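Local coordinates for XisI protein-like (Anabaena variabilis, PDB 2NLV), which is of unproven function but, as a XisI-family protein, probably takes part with XisF- and XisH-type partners in site-specific recombination of nitrogen-fixation genes in cyanobacteria, at residues D3-Y8 with F62-G67; M45-G48 with N53-Y56; I69-N74 with R78-E83; E83-G88 with E92-G97. All blocks are in the same frame, centred on the assembly; numbering follows the deposited sequence. Where two conformers were deposited one is given.

The four contacts follow one small alpha/beta fold from end to end. Contact 1 sets helix 2-21 against the far end of strand 53-65, and contact 2, nested within the loop that contact 1 closes, pairs strand 41-47 with the near end of the same strand; their centres lie about 28 Å apart, on opposite sides of the chain's centre. Contacts 3 and 4 come next in series and divide the beta-alpha-beta unit 68-74, 80-86, 94-96 between them, with Glu83 in both and centres about 7 Å apart. Contacts 1, 3 and 4 touch one another, while contact 2 stands apart. All four draw on one sheet, and each has residues that meet the second subunit.

Contact 1. Residues D3-Y8 with F62-G67; sequences DKLVKY and FDIKDG
Leu5 and Tyr8, one helical turn apart, close over Ile64, and the two branches of that isoleucine divide the work. CG2 meets Leu5 CD1 at 3.8 Å, while CD1, at the end of the other branch, lies against the backbone of Tyr8, 3.9 Å from its carbonyl carbon C and 4.0 Å from Tyr8 CB. With CG1 anti to its carbonyl carbon (chi1 -53°), Ile64 sends the longer arm to the tyrosine and leaves the methyl for the leucine. This is helix-on-sheet packing: helix 2-21 packs on the sheet near the end of strand 53-65, and Phe62, on the same strand, continues the apolar layer against Val12, Leu15 and Leu16 further along the helix. Tyr8 is buried. Its ring presents an edge to Gly67 O, which lies near the ring plane 3.2 Å from Tyr8 CE2, and Lys4 O sits over the rim of one face; the hydroxyl is hydrogen-bonded to Asp93. The other side is looser. Gly67 belongs to the turn between strands 53-65 and 68-74 and is partly exposed, as is Leu5, while the exposed Lys4 lies along Asp93.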
loop_
_atom_site.group_PDB
_atom_site.type_symbol
_atom_site.label_atom_id
_atom_site.label_comp_id
_atom_site.label_asym_id
_atom_site.label_seq_id
_atom_site.Cartn_x
_atom_site.Cartn_y
_atom_site.Cartn_z
ATOM N N ASP A 3 -14.115 -8.713 18.819
ATOM C CA ASP A 3 -13.164 -8.126 19.764
ATOM C C ASP A 3 -11.700 -8.395 19.390
ATOM O O ASP A 3 -10.860 -7.519 19.477
ATOM C CB ASP A 3 -13.473 -8.656 21.164
ATOM C CG ASP A 3 -14.649 -8.000 21.783
ATOM O OD1 ASP A 3 -14.816 -6.770 21.613
ATOM O OD2 ASP A 3 -15.398 -8.717 22.488
ATOM N N LYS A 4 -11.453 -9.586 18.913
ATOM C CA LYS A 4 -10.136 -9.980 18.470
ATOM C C LYS A 4 -9.696 -9.257 17.211
ATOM O O LYS A 4 -8.569 -8.765 17.115
ATOM C CB LYS A 4 -10.086 -11.471 18.286
ATOM C CG LYS A 4 -8.756 -12.033 17.892
ATOM C CD LYS A 4 -8.641 -13.587 18.086
ATOM C CE LYS A 4 -9.880 -14.389 17.842
ATOM N NZ LYS A 4 -9.604 -15.880 18.125
ATOM N N LEU A 5 -10.627 -9.077 16.267
ATOM C CA LEU A 5 -10.302 -8.311 15.059
ATOM C C LEU A 5 -9.949 -6.892 15.441
ATOM O O LEU A 5 -8.902 -6.389 14.981
ATOM C CB LEU A 5 -11.457 -8.349 14.069
ATOM C CG LEU A 5 -11.266 -7.438 12.829
ATOM C CD1 LEU A 5 -10.009 -7.813 12.018
ATOM C CD2 LEU A 5 -12.522 -7.477 11.976
ATOM N N VAL A 6 -10.782 -6.235 16.244
ATOM C CA VAL A 6 -10.502 -4.846 16.579
ATOM C C VAL A 6 -9.239 -4.722 17.403
ATOM O O VAL A 6 -8.441 -3.804 17.224
ATOM C CB VAL A 6 -11.726 -4.234 17.268
ATOM C CG1 VAL A 6 -11.403 -2.877 17.918
ATOM C CG2 VAL A 6 -12.863 -4.176 16.273
ATOM N N LYS A 7 -9.006 -5.667 18.294
ATOM C CA LYS A 7 -7.736 -5.681 19.019
ATOM C C LYS A 7 -6.554 -5.657 18.088
ATOM O O LYS A 7 -5.592 -4.880 18.246
ATOM C CB LYS A 7 -7.649 -6.900 19.969
ATOM C CG LYS A 7 -6.329 -7.027 20.690
ATOM C CD LYS A 7 -6.242 -8.383 21.399
ATOM C CE LYS A 7 -7.127 -8.469 22.612
ATOM N NZ LYS A 7 -6.944 -9.819 23.342
ATOM N N TYR A 8 -6.560 -6.575 17.118
ATOM C CA TYR A 8 -5.471 -6.674 16.172
ATOM C C TYR A 8 -5.367 -5.445 15.293
ATOM O O TYR A 8 -4.272 -4.989 14.965
ATOM C CB TYR A 8 -5.551 -7.924 15.307
ATOM C CG TYR A 8 -5.403 -9.242 16.039
ATOM C CD1 TYR A 8 -5.134 -9.308 17.393
ATOM C CD2 TYR A 8 -5.537 -10.439 15.350
ATOM C CE1 TYR A 8 -4.986 -10.544 18.018
ATOM C CE2 TYR A 8 -5.410 -11.647 16.019
ATOM C CZ TYR A 8 -5.143 -11.665 17.353
ATOM O OH TYR A 8 -5.076 -12.884 17.998
ATOM N N PHE A 62 1.326 -4.882 6.946
ATOM C CA PHE A 62 0.510 -5.907 7.614
ATOM C C PHE A 62 -0.845 -6.022 6.968
ATOM O O PHE A 62 -1.467 -4.990 6.693
ATOM C CB PHE A 62 0.263 -5.529 9.047
ATOM C CG PHE A 62 1.459 -5.515 9.909
ATOM C CD1 PHE A 62 1.970 -6.698 10.418
ATOM C CD2 PHE A 62 1.960 -4.306 10.355
ATOM C CE1 PHE A 62 3.063 -6.664 11.328
ATOM C CE2 PHE A 62 3.040 -4.276 11.253
ATOM C CZ PHE A 62 3.545 -5.457 11.702
ATOM N N ASP A 63 -1.329 -7.234 6.775
ATOM C CA ASP A 63 -2.749 -7.479 6.494
ATOM C C ASP A 63 -3.376 -8.176 7.684
ATOM O O ASP A 63 -2.681 -8.775 8.471
ATOM C CB ASP A 63 -2.928 -8.316 5.266
ATOM C CG ASP A 63 -2.320 -7.663 4.022
ATOM O OD1 ASP A 63 -2.629 -6.469 3.780
ATOM O OD2 ASP A 63 -1.585 -8.366 3.314
ATOM N N ILE A 64 -4.694 -8.135 7.783
ATOM C CA ILE A 64 -5.425 -9.025 8.676
ATOM C C ILE A 64 -6.372 -9.813 7.814
ATOM O O ILE A 64 -7.204 -9.247 7.125
ATOM C CB ILE A 64 -6.136 -8.291 9.855
ATOM C CG1 ILE A 64 -5.179 -7.406 10.628
ATOM C CG2 ILE A 64 -6.740 -9.337 10.783
ATOM C CD1 ILE A 64 -5.832 -6.431 11.595
ATOM N N LYS A 65 -6.142 -11.119 7.770
ATOM C CA LYS A 65 -6.826 -12.064 6.859
ATOM C C LYS A 65 -7.358 -13.193 7.678
ATOM O O LYS A 65 -6.631 -13.839 8.386
ATOM C CB LYS A 65 -5.880 -12.615 5.796
ATOM C CG LYS A 65 -5.253 -11.579 4.873
ATOM C CD LYS A 65 -4.080 -12.132 4.060
ATOM C CE LYS A 65 -4.544 -13.112 2.982
ATOM N NZ LYS A 65 -3.434 -13.963 2.454
ATOM N N ASP A 66 -8.676 -13.365 7.636
ATOM C CA ASP A 66 -9.376 -14.366 8.425
ATOM C C ASP A 66 -8.989 -14.267 9.874
ATOM O O ASP A 66 -8.762 -15.247 10.564
ATOM C CB ASP A 66 -9.132 -15.763 7.840
ATOM C CG ASP A 66 -9.567 -15.862 6.391
ATOM O OD1 ASP A 66 -10.684 -15.391 6.071
ATOM O OD2 ASP A 66 -8.785 -16.369 5.562
ATOM N N GLY A 67 -8.826 -13.025 10.318
ATOM C CA GLY A 67 -8.513 -12.765 11.708
ATOM C C GLY A 67 -7.058 -12.960 12.148
ATOM O O GLY A 67 -6.782 -12.767 13.306
#

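Contact 2. Residues M45-G48 with N53-Y56; sequences MNVG and NRIY
Gly48 and Ile55 form an antiparallel hydrogen-bonded pair, and Val47 and Tyr56 next to them a non-hydrogen-bonded one, in the antiparallel beta hairpin where strand 41-47 meets the start of strand 53-65 and the chain turns a corner at Gly48. The backbone bonds come first. Gly48 N gives to Ile55 O at 2.9 Å and Ile55 N returns a bond of equal length to Gly48 O, while Val47 CA adds a CA-H...O contact to the same Ile55 oxygen. Gly48 O takes a second donor, Arg54 NH1 at 3.0 Å, and the two reach it from opposite faces of its carbonyl plane. A bend at chi2 (55°) turns the arginine toward the neighbouring strand, so that NH1 reaches this oxygen; its NH2 goes on to Gln72 of the second subunit.

Apolar and aromatic contacts occupy the face that carries Val47 and Tyr56. The methyl CE of the selenomethionine Met45 sits over the centre of the Tyr56 ring, 3.5 Å from the centroid and 14° off the normal, a CH-pi contact, with the selenium more oblique in a Met-aromatic approach. Val47 lies side by side with the tyrosine, its CG2 3.9 Å from Tyr56 CD1. The Tyr56 hydroxyl bonds His61 of the second subunit, so a leucine here would probably leave ND1 of that histidine without this hydroxyl and Met45 CE without a flat surface to rest on. On the face that carries Ile55, its CG2 meets Asn46 CB at 4.0 Å.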
loop_
_atom_site.group_PDB
_atom_site.type_symbol
_atom_site.label_atom_id
_atom_site.label_comp_id
_atom_site.label_asym_id
_atom_site.label_seq_id
_atom_site.Cartn_x
_atom_site.Cartn_y
_atom_site.Cartn_z
HETATM N N MSE A 45 4.747 3.521 3.935
HETATM C CA MSE A 45 5.583 3.770 2.735
HETATM C C MSE A 45 6.354 5.062 2.775
HETATM O O MSE A 45 5.993 6.034 3.486
HETATM C CB MSE A 45 4.766 3.819 1.438
HETATM C CG MSE A 45 4.047 2.548 1.052
HETATM SE SE MSE A 45 3.522 2.648 -0.782
HETATM C CE MSE A 45 5.297 2.510 -1.552
ATOM N N ASN A 46 7.439 5.126 2.046
ATOM C CA ASN A 46 8.103 6.394 1.761
ATOM C C ASN A 46 7.930 6.663 0.281
ATOM O O ASN A 46 8.148 5.783 -0.530
ATOM C CB ASN A 46 9.606 6.342 2.043
ATOM C CG ASN A 46 9.939 6.169 3.492
ATOM O OD1 ASN A 46 10.860 5.408 3.829
ATOM N ND2 ASN A 46 9.228 6.871 4.338
ATOM N N VAL A 47 7.478 7.860 -0.072
ATOM C CA VAL A 47 7.158 8.216 -1.430
ATOM C C VAL A 47 7.683 9.609 -1.761
ATOM O O VAL A 47 7.316 10.582 -1.113
ATOM C CB VAL A 47 5.638 8.186 -1.707
ATOM C CG1 VAL A 47 5.318 8.599 -3.139
ATOM C CG2 VAL A 47 5.032 6.783 -1.433
ATOM N N GLY A 48 8.580 9.727 -2.747
ATOM C CA GLY A 48 9.063 11.033 -3.151
ATOM C C GLY A 48 10.248 10.950 -4.060
ATOM O O GLY A 48 10.345 10.043 -4.868
ATOM N N ASN A 53 16.249 10.600 -8.344
ATOM C CA ASN A 53 15.961 9.229 -7.937
ATOM C C ASN A 53 14.607 9.079 -7.300
ATOM O O ASN A 53 14.332 9.746 -6.316
ATOM C CB ASN A 53 17.001 8.748 -6.927
ATOM C CG ASN A 53 18.406 8.883 -7.488
ATOM O OD1 ASN A 53 18.823 8.118 -8.364
ATOM N ND2 ASN A 53 19.103 9.932 -7.070
ATOM N N ARG A 54 13.777 8.236 -7.856
ATOM C CA ARG A 54 12.466 7.989 -7.324
ATOM C C ARG A 54 12.545 7.159 -6.063
ATOM O O ARG A 54 13.139 6.109 -6.041
ATOM C CB ARG A 54 11.623 7.204 -8.363
ATOM C CG ARG A 54 10.226 6.769 -7.858
ATOM C CD ARG A 54 9.436 7.927 -7.355
ATOM N NE ARG A 54 8.012 7.681 -7.240
ATOM C CZ ARG A 54 7.161 8.549 -6.733
ATOM N NH1 ARG A 54 7.604 9.612 -6.095
ATOM N NH2 ARG A 54 5.861 8.322 -6.790
ATOM N N ILE A 55 11.934 7.653 -4.985
ATOM C CA ILE A 55 11.749 6.886 -3.736
ATOM C C ILE A 55 10.310 6.414 -3.711
ATOM O O ILE A 55 9.369 7.175 -3.745
ATOM C CB ILE A 55 12.077 7.715 -2.487
ATOM C CG1 ILE A 55 13.508 8.296 -2.533
ATOM C CG2 ILE A 55 11.889 6.888 -1.230
ATOM C CD1 ILE A 55 14.608 7.295 -2.708
ATOM N N TYR A 56 10.169 5.106 -3.720
ATOM C CA TYR A 56 8.857 4.496 -3.671
ATOM C C TYR A 56 9.024 3.132 -3.038
ATOM O O TYR A 56 9.350 2.145 -3.711
ATOM C CB TYR A 56 8.218 4.411 -5.111
ATOM C CG TYR A 56 6.810 3.932 -5.058
ATOM C CD1 TYR A 56 5.757 4.790 -4.765
ATOM C CD2 TYR A 56 6.501 2.608 -5.316
ATOM C CE1 TYR A 56 4.495 4.314 -4.604
ATOM C CE2 TYR A 56 5.202 2.142 -5.150
ATOM C CZ TYR A 56 4.220 2.977 -4.790
ATOM O OH TYR A 56 2.954 2.487 -4.584
#

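Contact 3. Residues I69-N74 with R78-E83; sequences IWLQQN and RNPAEE
Strand 68-74 runs past the first turn of helix 80-86 with Leu71 and Ala81 as the nearest alpha carbons, 7.3 Å apart, and Asn74 and Pro80 next at 7.9 Å. Such spacing leaves the joining to side chains. Asn74 ND2 donates to Arg78 O at 3.0 Å with an N-H...O angle of 155°; the oxygen lies in the amide plane, whereas the nitrogen stands above the plane of the carbonyl. Because CG is anti to the backbone N (chi1 175°), the amide is carried out from the strand end toward the helix, and its OD1 is held by Thr76. The same ND2 lies 3.3 Å from Pro80 CD, and Leu71 CD2 meets Pro80 CG at 4.1 Å, crossing it at about a right angle.

Pro80 is the first helical residue, placed directly after the N-cap residue Asn79, whose OD1 accepts from Glu82 N at 3.1 Å. Ahead of the cap, Arg78, in one of its two conformers, grips Glu83 side-on through NE and NH2, with Arg78 NE 2.8 Å from Glu83 OE2. These elements belong to the beta-alpha-beta unit of strand 68-74, helix 80-86 and strand 94-96.

Replacing Asn74 by an alanine would probably leave Arg78 O and Thr76 without this amide and Pro80 CD less covered, giving the connecting turn more freedom. The chemistry therefore implies a division of labour: one amide ties the loop to the strand, Leu71 and Pro80 pack against each other beside it, and the Asn79 cap is consistent with the helix starting at Pro80.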
loop_
_atom_site.group_PDB
_atom_site.type_symbol
_atom_site.label_atom_id
_atom_site.label_comp_id
_atom_site.label_asym_id
_atom_site.label_seq_id
_atom_site.Cartn_x
_atom_site.Cartn_y
_atom_site.Cartn_z
ATOM N N ILE A 69 -2.909 -11.830 11.634
ATOM C CA ILE A 69 -2.061 -10.751 11.161
ATOM C C ILE A 69 -0.947 -11.289 10.270
ATOM O O ILE A 69 -0.167 -12.154 10.703
ATOM C CB ILE A 69 -1.430 -9.970 12.292
ATOM C CG1 ILE A 69 -2.480 -9.404 13.252
ATOM C CG2 ILE A 69 -0.515 -8.857 11.728
ATOM C CD1 ILE A 69 -1.891 -8.805 14.529
ATOM N N TRP A 70 -0.955 -10.907 9.008
ATOM C CA TRP A 70 0.104 -11.299 8.056
ATOM C C TRP A 70 1.141 -10.214 7.938
ATOM O O TRP A 70 0.816 -9.087 7.562
ATOM C CB TRP A 70 -0.502 -11.565 6.688
ATOM C CG TRP A 70 -1.256 -12.831 6.549
ATOM C CD1 TRP A 70 -2.313 -13.263 7.321
ATOM C CD2 TRP A 70 -1.024 -13.821 5.585
ATOM N NE1 TRP A 70 -2.726 -14.511 6.885
ATOM C CE2 TRP A 70 -1.962 -14.862 5.809
ATOM C CE3 TRP A 70 -0.127 -13.946 4.511
ATOM C CZ2 TRP A 70 -2.024 -15.986 5.000
ATOM C CZ3 TRP A 70 -0.222 -15.069 3.712
ATOM C CH2 TRP A 70 -1.139 -16.072 3.979
ATOM N N LEU A 71 2.370 -10.533 8.267
ATOM C CA LEU A 71 3.541 -9.645 7.991
ATOM C C LEU A 71 3.988 -9.877 6.565
ATOM O O LEU A 71 4.457 -10.978 6.221
ATOM C CB LEU A 71 4.653 -9.882 8.973
ATOM C CG LEU A 71 5.915 -9.029 8.753
ATOM C CD1 LEU A 71 5.650 -7.497 8.861
ATOM C CD2 LEU A 71 7.053 -9.426 9.688
ATOM N N GLN A 72 3.828 -8.887 5.701
ATOM C CA GLN A 72 4.101 -9.036 4.289
ATOM C C GLN A 72 5.371 -8.411 3.808
ATOM O O GLN A 72 5.878 -8.778 2.769
ATOM C CB GLN A 72 2.950 -8.472 3.435
ATOM C CG GLN A 72 1.551 -9.065 3.770
ATOM C CD GLN A 72 1.251 -10.377 3.108
ATOM O OE1 GLN A 72 2.144 -11.153 2.809
ATOM N NE2 GLN A 72 -0.050 -10.658 2.916
ATOM N N GLN A 73 5.886 -7.444 4.554
ATOM C CA GLN A 73 7.104 -6.731 4.168
ATOM C C GLN A 73 7.684 -6.136 5.425
ATOM O O GLN A 73 6.956 -5.630 6.284
ATOM C CB GLN A 73 6.739 -5.610 3.189
ATOM C CG GLN A 73 7.823 -4.596 2.810
ATOM C CD GLN A 73 8.511 -4.987 1.601
ATOM O OE1 GLN A 73 8.746 -6.161 1.349
ATOM N NE2 GLN A 73 8.867 -3.973 0.807
ATOM N N ASN A 74 9.027 -6.178 5.585
ATOM C CA ASN A 74 9.739 -5.535 6.670
ATOM C C ASN A 74 11.134 -5.213 6.213
ATOM O O ASN A 74 11.997 -6.091 6.140
ATOM C CB ASN A 74 9.840 -6.423 7.888
ATOM C CG ASN A 74 10.677 -5.793 8.961
ATOM O OD1 ASN A 74 10.742 -4.571 9.085
ATOM N ND2 ASN A 74 11.272 -6.648 9.801
ATOM N N ARG A 78 14.261 -4.221 12.760
ATOM C CA ARG A 78 13.359 -4.604 13.892
ATOM C C ARG A 78 12.654 -5.953 13.540
ATOM O O ARG A 78 12.713 -6.433 12.417
ATOM C CB ARG A 78 12.287 -3.510 14.263
ATOM C CG ARG A 78 12.727 -2.384 15.270
ATOM C CD ARG A 78 11.835 -1.149 15.374
ATOM N NE ARG A 78 10.561 -1.378 16.058
ATOM C CZ ARG A 78 9.607 -0.450 16.272
ATOM N NH1 ARG A 78 9.715 0.836 15.869
ATOM N NH2 ARG A 78 8.517 -0.803 16.922
ATOM N N ASN A 79 12.034 -6.535 14.554
ATOM C CA ASN A 79 11.252 -7.773 14.469
ATOM C C ASN A 79 9.813 -7.489 14.835
ATOM O O ASN A 79 9.421 -7.674 15.995
ATOM C CB ASN A 79 11.874 -8.804 15.423
ATOM C CG ASN A 79 11.378 -10.187 15.172
ATOM O OD1 ASN A 79 10.207 -10.398 14.858
ATOM N ND2 ASN A 79 12.272 -11.165 15.365
ATOM N N PRO A 80 9.012 -6.964 13.864
ATOM C CA PRO A 80 7.618 -6.625 14.169
ATOM C C PRO A 80 6.791 -7.768 14.648
ATOM O O PRO A 80 5.887 -7.590 15.462
ATOM C CB PRO A 80 7.078 -6.074 12.863
ATOM C CG PRO A 80 8.167 -6.147 11.904
ATOM C CD PRO A 80 9.424 -6.629 12.494
ATOM N N ALA A 81 7.088 -8.994 14.217
ATOM C CA ALA A 81 6.369 -10.151 14.729
ATOM C C ALA A 81 6.543 -10.324 16.230
ATOM O O ALA A 81 5.552 -10.489 16.943
ATOM C CB ALA A 81 6.739 -11.417 13.986
ATOM N N GLU A 82 7.785 -10.246 16.712
ATOM C CA GLU A 82 8.023 -10.310 18.114
ATOM C C GLU A 82 7.436 -9.163 18.884
ATOM O O GLU A 82 7.029 -9.311 20.031
ATOM C CB GLU A 82 9.530 -10.409 18.382
ATOM C CG GLU A 82 10.036 -11.824 18.292
ATOM C CD GLU A 82 9.195 -12.882 19.064
ATOM O OE1 GLU A 82 9.181 -12.861 20.325
ATOM O OE2 GLU A 82 8.539 -13.757 18.412
ATOM N N GLU A 83 7.373 -7.988 18.258
ATOM C CA GLU A 83 6.765 -6.884 18.922
ATOM C C GLU A 83 5.270 -7.099 19.122
ATOM O O GLU A 83 4.708 -6.813 20.180
ATOM C CB GLU A 83 7.066 -5.583 18.158
ATOM C CG GLU A 83 8.542 -5.271 18.245
ATOM C CD GLU A 83 9.032 -4.244 17.287
ATOM O OE1 GLU A 83 8.288 -3.858 16.365
ATOM O OE2 GLU A 83 10.172 -3.796 17.461
#

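Contact 4. Residues E83-G88 with E92-G97; sequences ELVMMG and EDIVLG
Between segments 83-88 and 92-97, Ile94 CD1 makes the contact. It meets Val85 CG2 at 3.8 Å and Leu84 CB at 3.9 Å, so that one methyl rests between two consecutive residues of the helix. No hydrogen bond crosses between the segments; the contact is purely apolar, small in area and buried.

The torsions explain why the terminal methyl does this work. Ile94 holds CG1 anti to its carbonyl carbon (chi1 -65°) and is extended beyond it (chi2 163°), which gives the side chain its full length toward the helix. Leu84, whose CB offers the touching atom, directs its own branched end onward into the core, where it meets Phe62 and Ile69. Val85 crosses the isoleucine obliquely and uses CG2, the branch beside its backbone N. Val89, in the connecting loop, packs against both Leu84 and Ile94.

In the next shell, backbone geometry fixes the ends of these elements. The helix closes at Gly88 in a Schellman motif, with positive phi and two bonds back into the last turn, one of them from Gly88 N to Val85 O at 3.0 Å, and the chain then turns back toward the strand. Beyond Ile94, Leu96 is the centre of an inverse gamma turn. Val95 is bonded through its backbone to Ile69 and Leu71, which aligns strand 94-96 parallel to strand 68-74. The contact thus closes the second half of the beta-alpha-beta crossover: helix 80-86 lies against the sheet over these two parallel strands, with helix 2-21 alongside, touching Glu83 through Leu15.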
loop_
_atom_site.group_PDB
_atom_site.type_symbol
_atom_site.label_atom_id
_atom_site.label_comp_id
_atom_site.label_asym_id
_atom_site.label_seq_id
_atom_site.Cartn_x
_atom_site.Cartn_y
_atom_site.Cartn_z
ATOM N N GLU A 83 7.373 -7.988 18.258
ATOM C CA GLU A 83 6.765 -6.884 18.922
ATOM C C GLU A 83 5.270 -7.099 19.122
ATOM O O GLU A 83 4.708 -6.813 20.180
ATOM C CB GLU A 83 7.066 -5.583 18.158
ATOM C CG GLU A 83 8.542 -5.271 18.245
ATOM C CD GLU A 83 9.032 -4.244 17.287
ATOM O OE1 GLU A 83 8.288 -3.858 16.365
ATOM O OE2 GLU A 83 10.172 -3.796 17.461
ATOM N N LEU A 84 4.598 -7.616 18.101
ATOM C CA LEU A 84 3.191 -7.961 18.236
ATOM C C LEU A 84 2.954 -8.975 19.318
ATOM O O LEU A 84 2.003 -8.895 20.086
ATOM C CB LEU A 84 2.596 -8.439 16.902
ATOM C CG LEU A 84 2.498 -7.372 15.818
ATOM C CD1 LEU A 84 2.184 -8.113 14.546
ATOM C CD2 LEU A 84 1.420 -6.316 16.134
ATOM N N VAL A 85 3.832 -9.980 19.406
ATOM C CA VAL A 85 3.731 -10.945 20.500
ATOM C C VAL A 85 3.882 -10.281 21.849
ATOM O O VAL A 85 3.144 -10.615 22.775
ATOM C CB VAL A 85 4.775 -12.057 20.318
ATOM C CG1 VAL A 85 4.788 -13.057 21.443
ATOM C CG2 VAL A 85 4.440 -12.818 19.082
HETATM N N MSE A 86 4.844 -9.359 22.009
HETATM C CA MSE A 86 5.036 -8.619 23.273
HETATM C C MSE A 86 3.706 -8.034 23.725
HETATM O O MSE A 86 3.333 -8.106 24.920
HETATM C CB MSE A 86 6.067 -7.490 23.113
HETATM C CG MSE A 86 6.340 -6.682 24.407
HETATM SE SE MSE A 86 7.107 -7.662 25.888
HETATM C CE MSE A 86 7.898 -8.979 24.965
HETATM N N MSE A 87 3.012 -7.436 22.748
HETATM C CA MSE A 87 1.775 -6.683 22.953
HETATM C C MSE A 87 0.541 -7.537 23.077
HETATM O O MSE A 87 -0.549 -7.012 23.253
HETATM C CB MSE A 87 1.571 -5.711 21.781
HETATM C CG MSE A 87 2.642 -4.673 21.677
HETATM SE SE MSE A 87 2.827 -3.750 23.368
HETATM C CE MSE A 87 1.742 -2.157 23.049
ATOM N N GLY A 88 0.687 -8.848 22.989
ATOM C CA GLY A 88 -0.430 -9.729 23.288
ATOM C C GLY A 88 -0.973 -10.550 22.135
ATOM O O GLY A 88 -2.019 -11.190 22.269
ATOM N N GLU A 92 0.620 -17.991 17.030
ATOM C CA GLU A 92 -0.136 -18.730 16.027
ATOM C C GLU A 92 -1.077 -17.866 15.141
ATOM O O GLU A 92 -1.584 -18.310 14.103
ATOM C CB GLU A 92 -0.895 -19.890 16.683
ATOM C CG GLU A 92 -1.885 -19.473 17.707
ATOM C CD GLU A 92 -1.308 -19.428 19.152
ATOM O OE1 GLU A 92 -0.047 -19.242 19.481
ATOM O OE2 GLU A 92 -2.200 -19.616 20.020
ATOM N N ASP A 93 -1.315 -16.614 15.569
ATOM C CA ASP A 93 -2.141 -15.685 14.826
ATOM C C ASP A 93 -1.337 -14.664 14.024
ATOM O O ASP A 93 -1.905 -13.689 13.528
ATOM C CB ASP A 93 -3.111 -14.913 15.709
ATOM C CG ASP A 93 -4.312 -15.726 16.139
ATOM O OD1 ASP A 93 -4.445 -16.883 15.690
ATOM O OD2 ASP A 93 -5.145 -15.205 16.911
ATOM N N ILE A 94 -0.043 -14.922 13.891
ATOM C CA ILE A 94 0.834 -14.163 12.989
ATOM C C ILE A 94 1.288 -15.069 11.856
ATOM O O ILE A 94 1.698 -16.199 12.116
ATOM C CB ILE A 94 2.012 -13.593 13.778
ATOM C CG1 ILE A 94 1.483 -12.577 14.776
ATOM C CG2 ILE A 94 2.956 -12.862 12.823
ATOM C CD1 ILE A 94 2.494 -12.256 15.893
ATOM N N VAL A 95 1.152 -14.628 10.629
ATOM C CA VAL A 95 1.619 -15.375 9.474
ATOM C C VAL A 95 2.733 -14.616 8.830
ATOM O O VAL A 95 2.544 -13.415 8.482
ATOM C CB VAL A 95 0.478 -15.690 8.485
ATOM C CG1 VAL A 95 0.997 -16.505 7.246
ATOM C CG2 VAL A 95 -0.694 -16.446 9.177
ATOM N N LEU A 96 3.884 -15.248 8.605
ATOM C CA LEU A 96 4.982 -14.606 7.918
ATOM C C LEU A 96 4.807 -14.693 6.417
ATOM O O LEU A 96 5.338 -15.578 5.755
ATOM C CB LEU A 96 6.298 -15.198 8.385
ATOM C CG LEU A 96 6.612 -15.031 9.869
ATOM C CD1 LEU A 96 8.033 -15.597 10.133
ATOM C CD2 LEU A 96 6.552 -13.570 10.294
ATOM N N GLY A 97 3.987 -13.812 5.876
ATOM C CA GLY A 97 3.721 -13.746 4.440
ATOM C C GLY A 97 4.980 -13.473 3.649
ATOM O O GLY A 97 5.122 -13.954 2.521
#